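SusD-like protein BACOVA_02651 (Bacteroides ovatus, PDB 5E75) binds polysaccharide at the bacterial cell surface and probably captures xyloglucan before its transport into the periplasm for degradation. Local coordinates at residues A48-S53 against I286-Q291; T303-T306 against Y310-Y313; D450-D455 against L460-Y465. All blocks are in the same frame, centred on the assembly; numbering follows the deposited sequence.

Interaction 1: A48-S53 against I286-Q291; sequences ANDMYS and IDMLQQ. With EDO (1,2-ethanediol), chain E.
M288 lays the start of its side chain on the backbone of N49 and D50. This is the tight, buried part of the contact. M288 CB is 3.4 Å from D50 O, and M288 CG is equally close to that oxygen. The side chain leaves with CG anti to the backbone N (chi1 -179°). It then bends at chi2 and chi3, so that only CB, CG and the sulfur lie against D50. M288 SD passes D50 OD1 at 4.0 Å. The D50 carboxylate is held elsewhere, by S45, N421 and the backbone N of M417.

The other half is polar and wetter. N49 ND2 donates to D287 OD2 over 3.0 Å, with an N-H...O angle of 151°. It uses the anti lone pair of the carboxylate oxygen. The amide and carboxylate planes are only 17° apart. R412 and Q443 also bind D287 OD2, so three side chains grip it. One water accepts from both N49 ND2 and D287 N. D287 is partly exposed. An alanine in place of N49 would probably leave D287 OD2 with one donor fewer and take away the water's bond to the amide.

Farther along, S53 N donates to O1 of a 1,2-ethanediol at 3.0 Å.

N49 has a positive phi in a Schellman motif following helix 40-46. The chain then runs into strand 51-52, which pairs antiparallel with 283-284, just ahead of helix 286-291. S285 OG bonds N49 O and M288 N at that junction. Helix 404-415 packs on M288, helix 58-62 on N49, and helix 421-431 on A48.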
# COMPACT_ATOMS: atom_id res chain seq x y z
N ALA A 48 5.86 4.48 7.36
CA ALA A 48 4.74 4.53 8.29
C ALA A 48 5.08 3.99 9.67
O ALA A 48 4.26 4.05 10.57
CB ALA A 48 3.56 3.74 7.74
N ASN A 49 6.28 3.44 9.81
CA ASN A 49 6.69 2.68 10.99
C ASN A 49 5.87 1.39 11.18
O ASN A 49 5.61 0.96 12.30
CB ASN A 49 6.67 3.52 12.28
CG ASN A 49 7.57 2.94 13.36
OD1 ASN A 49 8.62 2.38 13.07
ND2 ASN A 49 7.17 3.11 14.61
N ASP A 50 5.50 0.75 10.08
CA ASP A 50 4.92 -0.60 10.20
C ASP A 50 5.98 -1.52 10.80
O ASP A 50 5.67 -2.38 11.63
CB ASP A 50 4.54 -1.18 8.82
CG ASP A 50 3.24 -0.64 8.24
OD1 ASP A 50 2.60 0.29 8.76
OD2 ASP A 50 2.85 -1.16 7.17
N MET A 51 7.22 -1.35 10.35
CA MET A 51 8.32 -2.24 10.73
C MET A 51 9.64 -1.48 10.61
O MET A 51 9.70 -0.38 10.03
CB MET A 51 8.30 -3.52 9.86
CG MET A 51 8.95 -3.38 8.47
SD MET A 51 8.12 -2.24 7.38
CE MET A 51 9.28 -2.23 6.06
N TYR A 52 10.69 -2.06 11.17
CA TYR A 52 12.00 -1.44 11.22
C TYR A 52 13.10 -2.48 11.19
O TYR A 52 12.96 -3.56 11.74
CB TYR A 52 12.12 -0.61 12.51
CG TYR A 52 13.46 0.06 12.73
CD1 TYR A 52 13.81 1.22 12.05
CD2 TYR A 52 14.37 -0.43 13.66
CE1 TYR A 52 15.02 1.84 12.25
CE2 TYR A 52 15.60 0.19 13.86
CZ TYR A 52 15.90 1.32 13.17
OH TYR A 52 17.12 1.95 13.37
N SER A 53 14.18 -2.12 10.50
CA SER A 53 15.45 -2.83 10.61
C SER A 53 16.55 -1.80 10.73
O SER A 53 16.59 -0.85 9.95
CB SER A 53 15.72 -3.65 9.35
OG SER A 53 17.10 -4.07 9.34
N ILE A 286 7.67 -1.51 17.68
CA ILE A 286 7.01 -1.49 18.97
C ILE A 286 5.68 -0.72 18.85
O ILE A 286 4.63 -1.21 19.29
CB ILE A 286 7.94 -0.86 20.01
CG1 ILE A 286 9.18 -1.74 20.21
CG2 ILE A 286 7.20 -0.68 21.35
CD1 ILE A 286 10.27 -1.09 21.11
N ASP A 287 5.73 0.45 18.23
CA ASP A 287 4.54 1.28 17.99
C ASP A 287 3.47 0.51 17.21
O ASP A 287 2.30 0.47 17.62
CB ASP A 287 5.02 2.56 17.28
CG ASP A 287 3.93 3.26 16.45
OD1 ASP A 287 2.83 3.53 16.96
OD2 ASP A 287 4.23 3.56 15.27
N MET A 288 3.84 -0.10 16.09
CA MET A 288 2.88 -0.85 15.29
C MET A 288 2.24 -2.00 16.08
O MET A 288 1.02 -2.19 16.07
CB MET A 288 3.56 -1.40 14.06
CG MET A 288 2.64 -2.18 13.14
SD MET A 288 1.41 -1.12 12.33
CE MET A 288 -0.14 -1.83 12.89
N LEU A 289 3.08 -2.76 16.79
CA LEU A 289 2.56 -3.88 17.57
C LEU A 289 1.56 -3.41 18.63
O LEU A 289 0.58 -4.09 18.91
CB LEU A 289 3.69 -4.69 18.21
CG LEU A 289 4.50 -5.52 17.22
CD1 LEU A 289 5.79 -5.99 17.89
CD2 LEU A 289 3.70 -6.69 16.69
N GLN A 290 1.80 -2.24 19.20
CA GLN A 290 0.89 -1.72 20.22
C GLN A 290 -0.43 -1.25 19.64
O GLN A 290 -1.39 -1.02 20.37
CB GLN A 290 1.55 -0.57 20.98
CG GLN A 290 2.67 -1.02 21.88
CD GLN A 290 3.50 0.13 22.43
OE1 GLN A 290 3.50 1.23 21.88
NE2 GLN A 290 4.23 -0.13 23.51
N GLN A 291 -0.52 -1.09 18.32
CA GLN A 291 -1.78 -0.70 17.70
C GLN A 291 -2.82 -1.81 17.76
O GLN A 291 -4.02 -1.55 17.79
CB GLN A 291 -1.60 -0.27 16.23
CG GLN A 291 -0.65 0.89 16.02
CD GLN A 291 -0.96 2.07 16.89
OE1 GLN A 291 -0.17 2.46 17.76
NE2 GLN A 291 -2.12 2.65 16.69
C1 EDO E . 12.56 -0.31 7.72
O1 EDO E . 13.84 -0.06 8.37
C2 EDO E . 12.52 -0.01 6.21
O2 EDO E . 12.33 1.38 5.97
O HOH W 1 8.35 2.07 17.35

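Interaction 2: T303-T306 against Y310-Y313; sequences TFFT and YYSY
The F305 ring points its edge at one face of the Y311 ring. The planes meet at 66° and the centroids are 5.0 Å apart, an edge-to-face pair. F305 CD1 makes the closest approach, 3.4 Å from Y311 CE1. F305 CE1 lies over the same tyrosine face, displaced toward the rim and not above its centre. The hydroxyl of Y313 sits at the edge of the Y311 ring, in its plane. F304 has a different neighbour: T303 CG2 rests 3.5 Å above one face of its ring, again toward the rim.

The two partners arrive differently. Y311 has its CB directed toward the 303-306 segment. The F305 CB is not so directed, and the ring reaches Y311 by its torsions. CG stands opposite the carbonyl carbon (chi1 -65°), which brings one edge of the ring over the tyrosine.

The contact between the two segments is apolar in character. The Y311 hydroxyl ends beside the F304 backbone, with OH 3.4 Å from F304 O, but its hydrogen bond is with N301 O. Y311 OH also lies 3.6 Å from F305 CA. The phenol is therefore fixed at its polar end and covered on a face by F305. All three touching residues, F304, F305 and Y311, are buried.

F304 and F305 diverge. F304 packs on Y292 and on M288 and L289 of helix 286-291, while F305 also touches K331. Backbone bonds join T303 to K331 and K332, and F305 to P329. Y311 pairs with Y321 in a small antiparallel sheet. The contact is thus a T-shaped aromatic pair, here closing the short connection from helix 297-303 to strand 310-311.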
# COMPACT_ATOMS: atom_id res chain seq x y z
N THR A 303 -0.06 -10.65 10.29
CA THR A 303 0.85 -9.58 9.87
C THR A 303 2.29 -9.80 10.35
O THR A 303 3.24 -9.65 9.56
CB THR A 303 0.32 -8.19 10.28
OG1 THR A 303 -1.02 -8.04 9.82
CG2 THR A 303 1.15 -7.10 9.68
N PHE A 304 2.45 -10.14 11.63
CA PHE A 304 3.77 -10.40 12.23
C PHE A 304 3.75 -11.67 13.05
O PHE A 304 2.78 -11.95 13.74
CB PHE A 304 4.19 -9.26 13.18
CG PHE A 304 4.25 -7.92 12.51
CD1 PHE A 304 5.28 -7.60 11.64
CD2 PHE A 304 3.24 -6.98 12.74
CE1 PHE A 304 5.31 -6.36 11.00
CE2 PHE A 304 3.27 -5.75 12.12
CZ PHE A 304 4.30 -5.43 11.23
N PHE A 305 4.85 -12.42 13.01
CA PHE A 305 5.09 -13.52 13.95
C PHE A 305 5.39 -12.91 15.32
O PHE A 305 6.14 -11.95 15.40
CB PHE A 305 6.30 -14.34 13.51
CG PHE A 305 6.12 -15.07 12.20
CD1 PHE A 305 5.35 -16.23 12.13
CD2 PHE A 305 6.76 -14.64 11.04
CE1 PHE A 305 5.21 -16.92 10.94
CE2 PHE A 305 6.61 -15.34 9.85
CZ PHE A 305 5.85 -16.48 9.81
N THR A 306 4.81 -13.44 16.39
CA THR A 306 5.26 -13.12 17.74
C THR A 306 5.31 -14.41 18.53
O THR A 306 4.69 -15.40 18.15
CB THR A 306 4.37 -12.08 18.46
OG1 THR A 306 3.02 -12.55 18.53
CG2 THR A 306 4.41 -10.71 17.75
N TYR A 310 0.90 -19.69 16.53
CA TYR A 310 0.79 -20.91 15.74
C TYR A 310 0.06 -20.68 14.42
O TYR A 310 -0.93 -19.97 14.35
CB TYR A 310 0.11 -22.03 16.55
CG TYR A 310 -0.15 -23.30 15.75
CD1 TYR A 310 0.87 -24.20 15.46
CD2 TYR A 310 -1.41 -23.57 15.26
CE1 TYR A 310 0.63 -25.34 14.73
CE2 TYR A 310 -1.66 -24.70 14.53
CZ TYR A 310 -0.64 -25.57 14.26
OH TYR A 310 -0.90 -26.70 13.50
N TYR A 311 0.61 -21.28 13.37
CA TYR A 311 0.10 -21.17 12.00
C TYR A 311 -0.14 -22.57 11.44
O TYR A 311 0.81 -23.28 11.12
CB TYR A 311 1.11 -20.41 11.13
CG TYR A 311 1.37 -19.03 11.66
CD1 TYR A 311 2.20 -18.82 12.74
CD2 TYR A 311 0.75 -17.93 11.10
CE1 TYR A 311 2.41 -17.55 13.27
CE2 TYR A 311 0.94 -16.65 11.61
CZ TYR A 311 1.78 -16.47 12.69
OH TYR A 311 2.01 -15.23 13.26
N SER A 312 -1.39 -22.97 11.27
CA SER A 312 -1.68 -24.30 10.75
C SER A 312 -1.31 -24.44 9.28
O SER A 312 -1.13 -25.56 8.79
CB SER A 312 -3.16 -24.61 10.91
OG SER A 312 -3.94 -23.68 10.20
N TYR A 313 -1.17 -23.31 8.60
CA TYR A 313 -1.05 -23.27 7.14
C TYR A 313 0.37 -22.94 6.65
O TYR A 313 0.59 -22.75 5.45
CB TYR A 313 -2.08 -22.28 6.58
CG TYR A 313 -1.96 -20.84 7.06
CD1 TYR A 313 -2.62 -20.40 8.20
CD2 TYR A 313 -1.21 -19.92 6.36
CE1 TYR A 313 -2.52 -19.08 8.64
CE2 TYR A 313 -1.09 -18.61 6.79
CZ TYR A 313 -1.75 -18.20 7.93
OH TYR A 313 -1.64 -16.87 8.32

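Interaction 3: D450-D455 against L460-Y465; sequences DAIIKD and LHFGKY
H461 NE2 donates to D455 OD2 at 2.7 Å in an almost straight bond, 178° at the hydrogen. The acceptor lies in the plane of the imidazole. The carboxylate is turned out of it: the two planes are 63° apart, and NE2 meets OD2 from above the carboxylate plane. H461 ND1 is hydrogen-bonded to E474 OE2. Two carboxylates on one ring would probably favour a protonated, charged histidine. D455 OD1 bonds the backbone N of K459, which ties the same aspartate to the hairpin turn.

The backbones form an antiparallel hairpin. A451 with G463 and I453 with H461 are hydrogen-bonded pairs. I452 with F462 and K454 with L460 are non-hydrogen-bonded pairs. I453 O accepts from H461 N at 2.7 Å. H461 O takes the I453 N-H and also a CA-H...O contact from I452 CA. A classic beta bulge starts the hairpin, where D450 and A451 share G463 as their partner.

On one face, I452 CG1 meets the F462 ring at CD2, 3.8 Å away. K454 runs alongside L460, its CG 3.8 Å from L460 CD2. Extended beyond CG, the K454 chain carries NZ to K307 O and T306 OG1, with which it makes hydrogen bonds. On the other face, A451 CB touches Y465 CE2 at 3.7 Å. Y465 crosses I453 obliquely, its OH 3.5 Å from I453 CG2.

Strand 460-465 is the middle of three, with 472-474 on its far side. F472 of that strand packs on A451, I453, H461 and Y465. I452 and F462 face helix 286-291 and meet its L289. Backbone bonds also join I452 to T326, beside the outer strand 451-454.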
# COMPACT_ATOMS: atom_id res chain seq x y z
N ASP A 450 15.07 -6.21 22.27
CA ASP A 450 15.57 -7.56 22.05
C ASP A 450 14.52 -8.64 22.23
O ASP A 450 14.56 -9.66 21.53
CB ASP A 450 16.68 -7.87 23.05
CG ASP A 450 18.01 -7.27 22.67
OD1 ASP A 450 18.20 -6.87 21.51
OD2 ASP A 450 18.88 -7.22 23.57
N ALA A 451 13.61 -8.44 23.17
CA ALA A 451 12.65 -9.48 23.50
C ALA A 451 11.23 -8.96 23.63
O ALA A 451 10.95 -8.02 24.37
CB ALA A 451 13.06 -10.19 24.81
N ILE A 452 10.35 -9.62 22.89
CA ILE A 452 8.93 -9.39 22.98
C ILE A 452 8.32 -10.74 23.33
O ILE A 452 8.49 -11.71 22.60
CB ILE A 452 8.37 -8.88 21.64
CG1 ILE A 452 9.04 -7.55 21.28
CG2 ILE A 452 6.87 -8.73 21.73
CD1 ILE A 452 8.67 -7.05 19.91
N ILE A 453 7.64 -10.81 24.47
CA ILE A 453 7.06 -12.06 24.94
C ILE A 453 5.61 -11.84 25.36
O ILE A 453 5.15 -10.70 25.42
CB ILE A 453 7.88 -12.66 26.11
CG1 ILE A 453 7.88 -11.71 27.31
CG2 ILE A 453 9.31 -12.92 25.64
CD1 ILE A 453 8.52 -12.32 28.56
N LYS A 454 4.90 -12.93 25.64
CA LYS A 454 3.50 -12.85 26.07
C LYS A 454 3.27 -13.37 27.47
O LYS A 454 3.98 -14.27 27.93
CB LYS A 454 2.61 -13.65 25.13
CG LYS A 454 2.53 -13.07 23.76
CD LYS A 454 2.02 -14.09 22.78
CE LYS A 454 2.25 -13.57 21.37
NZ LYS A 454 1.99 -14.60 20.36
N ASP A 455 2.29 -12.78 28.15
CA ASP A 455 1.83 -13.31 29.43
C ASP A 455 0.66 -14.28 29.23
O ASP A 455 0.23 -14.52 28.10
CB ASP A 455 1.46 -12.19 30.41
CG ASP A 455 0.30 -11.32 29.93
OD1 ASP A 455 -0.60 -11.81 29.21
OD2 ASP A 455 0.27 -10.13 30.30
N LEU A 460 1.26 -8.62 25.00
CA LEU A 460 2.67 -8.46 24.66
C LEU A 460 3.43 -7.64 25.70
O LEU A 460 2.91 -6.66 26.21
CB LEU A 460 2.79 -7.76 23.30
CG LEU A 460 2.31 -8.55 22.09
CD1 LEU A 460 2.40 -7.65 20.87
CD2 LEU A 460 3.09 -9.82 21.86
N HIS A 461 4.66 -8.06 25.98
CA HIS A 461 5.55 -7.33 26.88
C HIS A 461 6.87 -7.10 26.16
O HIS A 461 7.37 -7.98 25.45
CB HIS A 461 5.75 -8.11 28.18
CG HIS A 461 4.48 -8.27 28.96
ND1 HIS A 461 4.12 -7.40 29.96
CD2 HIS A 461 3.49 -9.18 28.87
CE1 HIS A 461 2.95 -7.77 30.46
NE2 HIS A 461 2.54 -8.85 29.81
N PHE A 462 7.42 -5.91 26.34
CA PHE A 462 8.57 -5.43 25.58
C PHE A 462 9.75 -5.18 26.51
O PHE A 462 9.60 -4.52 27.55
CB PHE A 462 8.23 -4.13 24.83
CG PHE A 462 7.03 -4.24 23.92
CD1 PHE A 462 5.75 -4.04 24.41
CD2 PHE A 462 7.18 -4.54 22.58
CE1 PHE A 462 4.65 -4.14 23.57
CE2 PHE A 462 6.08 -4.65 21.75
CZ PHE A 462 4.83 -4.46 22.25
N GLY A 463 10.92 -5.70 26.15
CA GLY A 463 12.11 -5.50 26.94
C GLY A 463 13.29 -6.29 26.40
O GLY A 463 13.53 -6.34 25.20
N LYS A 464 14.04 -6.93 27.29
CA LYS A 464 15.20 -7.70 26.89
C LYS A 464 15.45 -8.80 27.90
O LYS A 464 14.80 -8.85 28.94
CB LYS A 464 16.44 -6.81 26.78
CG LYS A 464 16.98 -6.32 28.12
CD LYS A 464 18.12 -5.34 27.93
CE LYS A 464 19.45 -6.04 27.70
NZ LYS A 464 20.53 -5.08 27.33
N TYR A 465 16.37 -9.70 27.58
CA TYR A 465 16.82 -10.68 28.56
C TYR A 465 18.09 -10.19 29.26
O TYR A 465 18.83 -9.37 28.74
CB TYR A 465 17.05 -12.04 27.90
CG TYR A 465 15.77 -12.75 27.53
CD1 TYR A 465 14.90 -13.22 28.51
CD2 TYR A 465 15.43 -12.94 26.21
CE1 TYR A 465 13.73 -13.87 28.17
CE2 TYR A 465 14.26 -13.57 25.86
CZ TYR A 465 13.42 -14.04 26.83
OH TYR A 465 12.26 -14.68 26.47

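Helix 286-291 is common ground for the three contacts: it forms one side of interaction 1, interaction 2 packs on its M288 and L289, and interaction 3 on its L289. A hydrogen bond between the side chains of T306 and K454 joins interactions 2 and 3 directly. Interactions 1 and 2 are buried; interaction 3, farthest from the chain centre, is only partly so. The chemistry follows the place. Interaction 1 mixes methionine packing with a water-linked amide and carboxylate. Interaction 2 relies on aromatic rings. Interaction 3 is antiparallel strand pairing with one bulge, a histidine-carboxylate bond near the hairpin turn and one apolar face, that of I452 and F462, turned to the helix.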